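Local atomic coordinates of GH26A (Muricauda sp. MAR_2010_75, PDB entry 6Q75), a protein that probably hydrolyses glycosidic bonds in polysaccharides, as a family 26 glycoside hydrolase. Residues S125-L139 and F183-L197. Residues are numbered along the deposited sequence; the frame is centred on the assembly and turned at random.
Sequences SVQGEISKKEWDDML and FWWGNKKGKDGFVKL
W135 slots its indole between K188 and M138 and points the ring nitrogen at D192. K188 CG sits 3.7 Å from the centroid of the W135 six-membered ring, only 10° off the ring normal, a CH-pi contact; M138 CE lies on the opposite face, toward its rim. In the indole plane, W135 NE1 donates to D192 O at 3.0 Å, on a lone pair of that carbonyl, which also takes a water shared with D136 OD1. The far rim, at W135 CH2, meets L197 CD2 at 3.6 Å. With CG anti to the backbone N (chi1 175°), the indole reaches off helix 132-138 into loop 183-193. Cut back to an alanine here, the side chain would probably leave D192 O with the bridging water but no indole N-H, and the K188 methylenes without their ring. Bends at chi2 and chi4 carry K188 across that ring, and K188 NZ then donates to W184 O and, at 2.8 Å, to G186 O. W135 CZ3 meets W184 CZ3 at 3.7 Å, the side chains crossing at about a right angle, while M138 SD makes an oblique Met-aromatic contact with W184. W184 N donates to V126 O (3.0 Å), and W184 NE1 bonds to V111 O. A capping box of S131 and E134 starts helix 132-138. Mainly apolar, with main-chain carbonyls taking the indole and ammonium donors, the contact joins the excursions after strands 104-108 and 170-173 of the (beta/alpha)8 barrel.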
ATOM      1  N   SER A 125     -13.906  12.639  -8.250  1.00 27.55           N
ATOM      2  CA  SER A 125     -13.739  11.316  -8.834  1.00 25.28           C
ATOM      3  C   SER A 125     -13.244  10.318  -7.800  1.00 24.26           C
ATOM      4  O   SER A 125     -13.981   9.400  -7.428  1.00 25.35           O
ATOM      5  CB  SER A 125     -12.778  11.389 -10.034  1.00 26.76           C
ATOM      6  OG  SER A 125     -12.932  10.265 -10.885  1.00 27.91           O
ATOM      7  N   VAL A 126     -12.039  10.518  -7.284  1.00 20.66           N
ATOM      8  CA  VAL A 126     -11.461   9.606  -6.291  1.00 19.64           C
ATOM      9  C   VAL A 126     -12.375   9.492  -5.073  1.00 20.17           C
ATOM     10  O   VAL A 126     -12.647   8.391  -4.574  1.00 18.94           O
ATOM     11  CB  VAL A 126     -10.068  10.106  -5.891  1.00 19.20           C
ATOM     12  CG1 VAL A 126      -9.423   9.139  -4.885  1.00 19.62           C
ATOM     13  CG2 VAL A 126      -9.191  10.268  -7.136  1.00 20.36           C
ATOM     14  N   GLN A 127     -12.892  10.630  -4.601  1.00 23.70           N
ATOM     15  CA  GLN A 127     -13.837  10.677  -3.490  1.00 24.06           C
ATOM     16  C   GLN A 127     -15.255  11.007  -3.955  1.00 26.25           C
ATOM     17  O   GLN A 127     -16.083  11.457  -3.157  1.00 27.78           O
ATOM     18  CB  GLN A 127     -13.342  11.674  -2.436  1.00 25.35           C
ATOM     19  CG  GLN A 127     -11.942  11.317  -1.938  1.00 23.98           C
ATOM     20  CD  GLN A 127     -11.622  11.883  -0.559  1.00 29.01           C
ATOM     21  OE1 GLN A 127     -12.125  12.933  -0.178  1.00 31.46           O
ATOM     22  NE2 GLN A 127     -10.761  11.189   0.180  1.00 29.35           N
ATOM     23  N   GLY A 128     -15.567  10.763  -5.241  1.00 26.57           N
ATOM     24  CA  GLY A 128     -16.895  11.019  -5.764  1.00 29.95           C
ATOM     25  C   GLY A 128     -17.878   9.905  -5.422  1.00 32.76           C
ATOM     26  O   GLY A 128     -17.501   8.851  -4.925  1.00 34.33           O
ATOM     27  N   GLU A 129     -19.167  10.190  -5.616  1.00 32.63           N
ATOM     28  CA  GLU A 129     -20.207   9.194  -5.386  1.00 34.53           C
ATOM     29  C   GLU A 129     -20.295   8.229  -6.568  1.00 33.85           C
ATOM     30  O   GLU A 129     -20.069   8.613  -7.716  1.00 35.94           O
ATOM     31  CB  GLU A 129     -21.568   9.870  -5.176  1.00 35.80           C
ATOM     32  N   ILE A 130     -20.643   6.976  -6.277  1.00 31.77           N
ATOM     33  CA  ILE A 130     -20.856   5.955  -7.301  1.00 33.30           C
ATOM     34  C   ILE A 130     -22.134   5.194  -6.970  1.00 33.12           C
ATOM     35  O   ILE A 130     -22.378   4.850  -5.811  1.00 32.47           O
ATOM     36  CB  ILE A 130     -19.644   5.013  -7.409  1.00 33.96           C
ATOM     37  CG1 ILE A 130     -19.837   4.019  -8.553  1.00 33.99           C
ATOM     38  CG2 ILE A 130     -19.360   4.336  -6.042  1.00 36.29           C
ATOM     39  CD1 ILE A 130     -18.593   3.249  -8.899  1.00 34.68           C
ATOM     40  N   SER A 131     -22.971   4.946  -7.980  1.00 28.51           N
ATOM     41  CA  SER A 131     -24.213   4.260  -7.673  1.00 26.49           C
ATOM     42  C   SER A 131     -24.003   2.752  -7.591  1.00 26.14           C
ATOM     43  O   SER A 131     -23.000   2.206  -8.058  1.00 25.52           O
ATOM     44  CB  SER A 131     -25.273   4.561  -8.731  1.00 27.93           C
ATOM     45  OG  SER A 131     -25.001   3.790  -9.886  1.00 28.52           O
ATOM     46  N   LYS A 132     -24.988   2.073  -7.000  1.00 27.99           N
ATOM     47  CA  LYS A 132     -24.947   0.614  -6.955  1.00 30.15           C
ATOM     48  C   LYS A 132     -24.889   0.021  -8.361  1.00 30.03           C
ATOM     49  O   LYS A 132     -24.118  -0.911  -8.614  1.00 27.83           O
ATOM     50  CB  LYS A 132     -26.162   0.081  -6.194  1.00 33.11           C
ATOM     51  CG  LYS A 132     -26.214  -1.425  -6.051  1.00 35.41           C
ATOM     52  N   LYS A 133     -25.662   0.571  -9.302  1.00 28.31           N
ATOM     53  CA  LYS A 133     -25.637   0.045 -10.670  1.00 28.99           C
ATOM     54  C   LYS A 133     -24.296   0.292 -11.354  1.00 28.82           C
ATOM     55  O   LYS A 133     -23.797  -0.582 -12.081  1.00 28.23           O
ATOM     56  CB  LYS A 133     -26.772   0.652 -11.496  1.00 32.06           C
ATOM     57  CG  LYS A 133     -27.029  -0.075 -12.800  1.00 39.56           C
ATOM     58  CD  LYS A 133     -26.391   0.659 -13.947  1.00 44.78           C
ATOM     59  N   GLU A 134     -23.709   1.480 -11.161  1.00 27.64           N
ATOM     60  CA  GLU A 134     -22.407   1.753 -11.757  1.00 28.34           C
ATOM     61  C   GLU A 134     -21.346   0.831 -11.178  1.00 26.88           C
ATOM     62  O   GLU A 134     -20.449   0.377 -11.892  1.00 25.61           O
ATOM     63  CB  GLU A 134     -22.010   3.211 -11.529  1.00 28.46           C
ATOM     64  CG  GLU A 134     -22.802   4.191 -12.374  1.00 31.94           C
ATOM     65  CD  GLU A 134     -22.757   5.613 -11.852  1.00 34.28           C
ATOM     66  OE1 GLU A 134     -22.177   5.861 -10.772  1.00 33.59           O
ATOM     67  OE2 GLU A 134     -23.322   6.499 -12.532  1.00 37.27           O
ATOM     68  N   TRP A 135     -21.415   0.580  -9.870  1.00 25.18           N
ATOM     69  CA  TRP A 135     -20.507  -0.373  -9.238  1.00 24.26           C
ATOM     70  C   TRP A 135     -20.706  -1.765  -9.826  1.00 28.17           C
ATOM     71  O   TRP A 135     -19.742  -2.428 -10.245  1.00 24.42           O
ATOM     72  CB  TRP A 135     -20.745  -0.368  -7.719  1.00 23.73           C
ATOM     73  CG  TRP A 135     -19.939  -1.403  -6.994  1.00 23.72           C
ATOM     74  CD1 TRP A 135     -20.321  -2.681  -6.707  1.00 24.41           C
ATOM     75  CD2 TRP A 135     -18.621  -1.246  -6.468  1.00 22.09           C
ATOM     76  NE1 TRP A 135     -19.310  -3.341  -6.052  1.00 25.05           N
ATOM     77  CE2 TRP A 135     -18.253  -2.484  -5.892  1.00 24.42           C
ATOM     78  CE3 TRP A 135     -17.708  -0.182  -6.433  1.00 21.24           C
ATOM     79  CZ2 TRP A 135     -17.008  -2.692  -5.286  1.00 23.49           C
ATOM     80  CZ3 TRP A 135     -16.458  -0.399  -5.820  1.00 20.32           C
ATOM     81  CH2 TRP A 135     -16.134  -1.632  -5.256  1.00 20.47           C
ATOM     82  N   ASP A 136     -21.964  -2.209  -9.895  1.00 25.78           N
ATOM     83  CA  ASP A 136     -22.265  -3.537 -10.422  1.00 27.96           C
ATOM     84  C   ASP A 136     -21.786  -3.672 -11.865  1.00 29.06           C
ATOM     85  O   ASP A 136     -21.215  -4.702 -12.238  1.00 31.22           O
ATOM     86  CB  ASP A 136     -23.773  -3.806 -10.346  1.00 29.89           C
ATOM     87  CG  ASP A 136     -24.275  -4.024  -8.913  1.00 31.89           C
ATOM     88  OD1 ASP A 136     -23.449  -4.163  -7.983  1.00 31.55           O
ATOM     89  OD2 ASP A 136     -25.513  -4.040  -8.717  1.00 32.48           O
ATOM     90  N   ASP A 137     -21.981  -2.629 -12.682  1.00 28.55           N
ATOM     91  CA  ASP A 137     -21.585  -2.693 -14.094  1.00 27.90           C
ATOM     92  C   ASP A 137     -20.077  -2.810 -14.250  1.00 27.70           C
ATOM     93  O   ASP A 137     -19.585  -3.541 -15.119  1.00 27.29           O
ATOM     94  CB  ASP A 137     -22.090  -1.470 -14.861  1.00 29.37           C
ATOM     95  CG  ASP A 137     -23.520  -1.633 -15.349  1.00 34.59           C
ATOM     96  OD1 ASP A 137     -24.134  -2.691 -15.082  1.00 35.50           O
ATOM     97  OD2 ASP A 137     -24.048  -0.684 -15.971  1.00 36.65           O
ATOM     98  N   MET A 138     -19.326  -2.105 -13.418  1.00 26.29           N
ATOM     99  CA  MET A 138     -17.879  -2.193 -13.491  1.00 25.50           C
ATOM    100  C   MET A 138     -17.400  -3.610 -13.191  1.00 24.77           C
ATOM    101  O   MET A 138     -16.322  -4.001 -13.635  1.00 24.52           O
ATOM    102  CB  MET A 138     -17.288  -1.226 -12.455  1.00 24.03           C
ATOM    103  CG  MET A 138     -15.820  -1.416 -12.125  1.00 23.07           C
ATOM    104  SD  MET A 138     -15.360  -0.499 -10.618  1.00 26.93           S
ATOM    105  CE  MET A 138     -15.988  -1.633  -9.376  1.00 26.71           C
ATOM    106  N   LEU A 139     -18.203  -4.404 -12.489  1.00 24.96           N
ATOM    107  CA  LEU A 139     -17.843  -5.773 -12.156  1.00 28.18           C
ATOM    108  C   LEU A 139     -18.541  -6.774 -13.055  1.00 30.23           C
ATOM    109  O   LEU A 139     -18.629  -7.950 -12.700  1.00 31.56           O
ATOM    110  CB  LEU A 139     -18.175  -6.071 -10.696  1.00 24.38           C
ATOM    111  CG  LEU A 139     -17.450  -5.139  -9.737  1.00 23.26           C
ATOM    112  CD1 LEU A 139     -17.868  -5.417  -8.289  1.00 26.56           C
ATOM    113  CD2 LEU A 139     -15.955  -5.309  -9.914  1.00 23.76           C
ATOM    114  N   PHE A 183     -13.571   7.059  -0.160  1.00 16.32           N
ATOM    115  CA  PHE A 183     -13.228   6.762  -1.551  1.00 15.67           C
ATOM    116  C   PHE A 183     -14.399   6.100  -2.266  1.00 16.93           C
ATOM    117  O   PHE A 183     -15.243   5.452  -1.648  1.00 17.04           O
ATOM    118  CB  PHE A 183     -12.006   5.836  -1.606  1.00 17.46           C
ATOM    119  CG  PHE A 183     -10.711   6.483  -1.171  1.00 18.30           C
ATOM    120  CD1 PHE A 183     -10.330   7.722  -1.660  1.00 17.97           C
ATOM    121  CD2 PHE A 183      -9.866   5.835  -0.272  1.00 20.68           C
ATOM    122  CE1 PHE A 183      -9.125   8.299  -1.271  1.00 18.10           C
ATOM    123  CE2 PHE A 183      -8.684   6.417   0.138  1.00 18.61           C
ATOM    124  CZ  PHE A 183      -8.300   7.640  -0.366  1.00 19.34           C
ATOM    125  N   TRP A 184     -14.422   6.221  -3.608  1.00 17.30           N
ATOM    126  CA  TRP A 184     -15.545   5.641  -4.337  1.00 22.78           C
ATOM    127  C   TRP A 184     -15.602   4.125  -4.188  1.00 22.18           C
ATOM    128  O   TRP A 184     -16.679   3.536  -4.294  1.00 21.04           O
ATOM    129  CB  TRP A 184     -15.499   6.031  -5.823  1.00 21.08           C
ATOM    130  CG  TRP A 184     -14.325   5.522  -6.618  1.00 20.04           C
ATOM    131  CD1 TRP A 184     -13.201   6.215  -6.949  1.00 20.23           C
ATOM    132  CD2 TRP A 184     -14.208   4.237  -7.254  1.00 19.32           C
ATOM    133  NE1 TRP A 184     -12.367   5.426  -7.724  1.00 18.94           N
ATOM    134  CE2 TRP A 184     -12.971   4.213  -7.928  1.00 20.09           C
ATOM    135  CE3 TRP A 184     -15.022   3.102  -7.295  1.00 22.51           C
ATOM    136  CZ2 TRP A 184     -12.513   3.084  -8.632  1.00 20.84           C
ATOM    137  CZ3 TRP A 184     -14.573   1.985  -8.004  1.00 24.96           C
ATOM    138  CH2 TRP A 184     -13.326   1.989  -8.658  1.00 25.09           C
ATOM    139  N   TRP A 185     -14.470   3.475  -3.961  1.00 20.39           N
ATOM    140  CA  TRP A 185     -14.450   2.032  -3.755  1.00 18.35           C
ATOM    141  C   TRP A 185     -14.680   1.644  -2.293  1.00 19.54           C
ATOM    142  O   TRP A 185     -14.590   0.455  -1.951  1.00 19.74           O
ATOM    143  CB  TRP A 185     -13.119   1.456  -4.248  1.00 18.50           C
ATOM    144  CG  TRP A 185     -11.924   1.995  -3.511  1.00 16.18           C
ATOM    145  CD1 TRP A 185     -11.414   1.539  -2.319  1.00 18.40           C
ATOM    146  CD2 TRP A 185     -11.063   3.045  -3.939  1.00 16.57           C
ATOM    147  NE1 TRP A 185     -10.305   2.276  -1.961  1.00 19.44           N
ATOM    148  CE2 TRP A 185     -10.064   3.204  -2.937  1.00 18.90           C
ATOM    149  CE3 TRP A 185     -11.059   3.904  -5.045  1.00 18.08           C
ATOM    150  CZ2 TRP A 185      -9.069   4.161  -3.031  1.00 17.87           C
ATOM    151  CZ3 TRP A 185     -10.071   4.858  -5.146  1.00 20.31           C
ATOM    152  CH2 TRP A 185      -9.084   4.988  -4.130  1.00 18.53           C
ATOM    153  N   GLY A 186     -14.965   2.618  -1.429  1.00 19.28           N
ATOM    154  CA  GLY A 186     -15.075   2.364  -0.008  1.00 18.55           C
ATOM    155  C   GLY A 186     -16.467   1.968   0.437  1.00 20.41           C
ATOM    156  O   GLY A 186     -17.472   2.276  -0.215  1.00 19.00           O
ATOM    157  N   ASN A 187     -16.502   1.267   1.572  1.00 20.59           N
ATOM    158  CA  ASN A 187     -17.741   0.812   2.203  1.00 18.11           C
ATOM    159  C   ASN A 187     -18.676   0.093   1.227  1.00 18.50           C
ATOM    160  O   ASN A 187     -19.874   0.352   1.185  1.00 20.09           O
ATOM    161  CB  ASN A 187     -18.480   1.985   2.849  1.00 17.37           C
ATOM    162  CG  ASN A 187     -19.614   1.530   3.739  1.00 21.76           C
ATOM    163  OD1 ASN A 187     -19.562   0.451   4.312  1.00 24.08           O
ATOM    164  ND2 ASN A 187     -20.649   2.350   3.853  1.00 23.09           N
ATOM    165  N   LYS A 188     -18.127  -0.851   0.452  1.00 18.06           N
ATOM    166  CA  LYS A 188     -18.909  -1.692  -0.452  1.00 20.24           C
ATOM    167  C   LYS A 188     -18.986  -3.077   0.182  1.00 23.23           C
ATOM    168  O   LYS A 188     -18.073  -3.889   0.045  1.00 25.67           O
ATOM    169  CB  LYS A 188     -18.279  -1.729  -1.825  1.00 19.32           C
ATOM    170  CG  LYS A 188     -18.158  -0.346  -2.456  1.00 20.23           C
ATOM    171  CD  LYS A 188     -19.541   0.222  -2.861  1.00 21.48           C
ATOM    172  CE  LYS A 188     -19.390   1.611  -3.513  1.00 22.86           C
ATOM    173  NZ  LYS A 188     -18.974   2.694  -2.586  1.00 24.04           N
ATOM    174  N   LYS A 189     -20.061  -3.331   0.916  1.00 25.26           N
ATOM    175  CA  LYS A 189     -20.148  -4.578   1.664  1.00 28.22           C
ATOM    176  C   LYS A 189     -20.728  -5.721   0.825  1.00 26.67           C
ATOM    177  O   LYS A 189     -21.303  -5.522  -0.250  1.00 27.48           O
ATOM    178  CB  LYS A 189     -20.974  -4.373   2.944  1.00 30.33           C
ATOM    179  CG  LYS A 189     -20.283  -3.417   3.962  1.00 30.64           C
ATOM    180  CD  LYS A 189     -20.856  -3.571   5.367  1.00 33.01           C
ATOM    181  CE  LYS A 189     -20.257  -2.575   6.380  1.00 35.96           C
ATOM    182  NZ  LYS A 189     -20.849  -1.195   6.255  1.00 38.07           N
ATOM    183  N   GLY A 190     -20.543  -6.942   1.323  1.00 27.05           N
ATOM    184  CA  GLY A 190     -21.206  -8.095   0.746  1.00 28.80           C
ATOM    185  C   GLY A 190     -20.415  -8.754  -0.372  1.00 27.69           C
ATOM    186  O   GLY A 190     -19.383  -8.264  -0.834  1.00 27.03           O
ATOM    187  N   LYS A 191     -20.932  -9.899  -0.820  1.00 30.61           N
ATOM    188  CA  LYS A 191     -20.210 -10.718  -1.791  1.00 32.81           C
ATOM    189  C   LYS A 191     -20.066 -10.012  -3.133  1.00 32.26           C
ATOM    190  O   LYS A 191     -19.119 -10.292  -3.875  1.00 32.46           O
ATOM    191  CB  LYS A 191     -20.914 -12.069  -1.973  1.00 37.29           C
ATOM    192  CG  LYS A 191     -22.172 -12.008  -2.796  1.00 41.34           C
ATOM    193  N   ASP A 192     -20.971  -9.090  -3.459  1.00 31.23           N
ATOM    194  CA  ASP A 192     -20.848  -8.327  -4.689  1.00 32.38           C
ATOM    195  C   ASP A 192     -20.203  -6.972  -4.465  1.00 28.46           C
ATOM    196  O   ASP A 192     -20.206  -6.135  -5.375  1.00 26.08           O
ATOM    197  CB  ASP A 192     -22.216  -8.183  -5.360  1.00 38.39           C
ATOM    198  CG  ASP A 192     -22.784  -9.524  -5.792  1.00 43.98           C
ATOM    199  OD1 ASP A 192     -21.987 -10.435  -6.106  1.00 44.51           O
ATOM    200  OD2 ASP A 192     -24.024  -9.673  -5.803  1.00 47.37           O
ATOM    201  N   GLY A 193     -19.625  -6.746  -3.279  1.00 26.42           N
ATOM    202  CA  GLY A 193     -18.965  -5.493  -3.013  1.00 25.76           C
ATOM    203  C   GLY A 193     -17.467  -5.529  -3.237  1.00 24.00           C
ATOM    204  O   GLY A 193     -16.983  -6.021  -4.252  1.00 22.72           O
ATOM    205  N   PHE A 194     -16.728  -4.993  -2.274  1.00 21.36           N
ATOM    206  CA  PHE A 194     -15.299  -4.779  -2.466  1.00 21.05           C
ATOM    207  C   PHE A 194     -14.582  -6.068  -2.831  1.00 19.40           C
ATOM    208  O   PHE A 194     -13.663  -6.053  -3.658  1.00 20.51           O
ATOM    209  CB  PHE A 194     -14.665  -4.197  -1.202  1.00 18.79           C
ATOM    210  CG  PHE A 194     -13.204  -3.927  -1.359  1.00 18.24           C
ATOM    211  CD1 PHE A 194     -12.775  -2.793  -2.031  1.00 19.56           C
ATOM    212  CD2 PHE A 194     -12.258  -4.829  -0.893  1.00 19.32           C
ATOM    213  CE1 PHE A 194     -11.405  -2.530  -2.192  1.00 19.74           C
ATOM    214  CE2 PHE A 194     -10.888  -4.589  -1.058  1.00 18.48           C
ATOM    215  CZ  PHE A 194     -10.468  -3.449  -1.708  1.00 18.99           C
ATOM    216  N   VAL A 195     -14.954  -7.182  -2.197  1.00 19.17           N
ATOM    217  CA  VAL A 195     -14.154  -8.393  -2.402  1.00 22.18           C
ATOM    218  C   VAL A 195     -14.207  -8.812  -3.861  1.00 24.12           C
ATOM    219  O   VAL A 195     -13.266  -9.437  -4.365  1.00 22.60           O
ATOM    220  CB  VAL A 195     -14.589  -9.545  -1.472  1.00 21.85           C
ATOM    221  CG1 VAL A 195     -14.386  -9.147  -0.000  1.00 23.75           C
ATOM    222  CG2 VAL A 195     -16.009  -9.995  -1.760  1.00 23.47           C
ATOM    223  N   LYS A 196     -15.287  -8.456  -4.567  1.00 24.80           N
ATOM    224  CA  LYS A 196     -15.381  -8.815  -5.978  1.00 24.69           C
ATOM    225  C   LYS A 196     -14.512  -7.903  -6.840  1.00 24.52           C
ATOM    226  O   LYS A 196     -13.941  -8.361  -7.842  1.00 25.04           O
ATOM    227  CB  LYS A 196     -16.844  -8.776  -6.430  1.00 23.28           C
ATOM    228  CG  LYS A 196     -17.052  -9.308  -7.856  1.00 25.68           C
ATOM    229  CD  LYS A 196     -18.492  -9.182  -8.321  1.00 28.90           C
ATOM    230  CE  LYS A 196     -18.795 -10.215  -9.422  1.00 34.90           C
ATOM    231  NZ  LYS A 196     -20.257 -10.398  -9.703  1.00 38.11           N
ATOM    232  N   LEU A 197     -14.394  -6.622  -6.465  1.00 19.72           N
ATOM    233  CA  LEU A 197     -13.436  -5.744  -7.128  1.00 20.11           C
ATOM    234  C   LEU A 197     -12.006  -6.236  -6.918  1.00 22.14           C
ATOM    235  O   LEU A 197     -11.207  -6.269  -7.859  1.00 20.42           O
ATOM    236  CB  LEU A 197     -13.588  -4.301  -6.622  1.00 20.44           C
ATOM    237  CG  LEU A 197     -12.510  -3.309  -7.091  1.00 19.99           C
ATOM    238  CD1 LEU A 197     -12.527  -3.241  -8.633  1.00 18.54           C
ATOM    239  CD2 LEU A 197     -12.714  -1.884  -6.487  1.00 18.13           C
TER
HETATM  240  O   HOH W   1     -21.357  -6.087  -7.969  1.00 28.82           O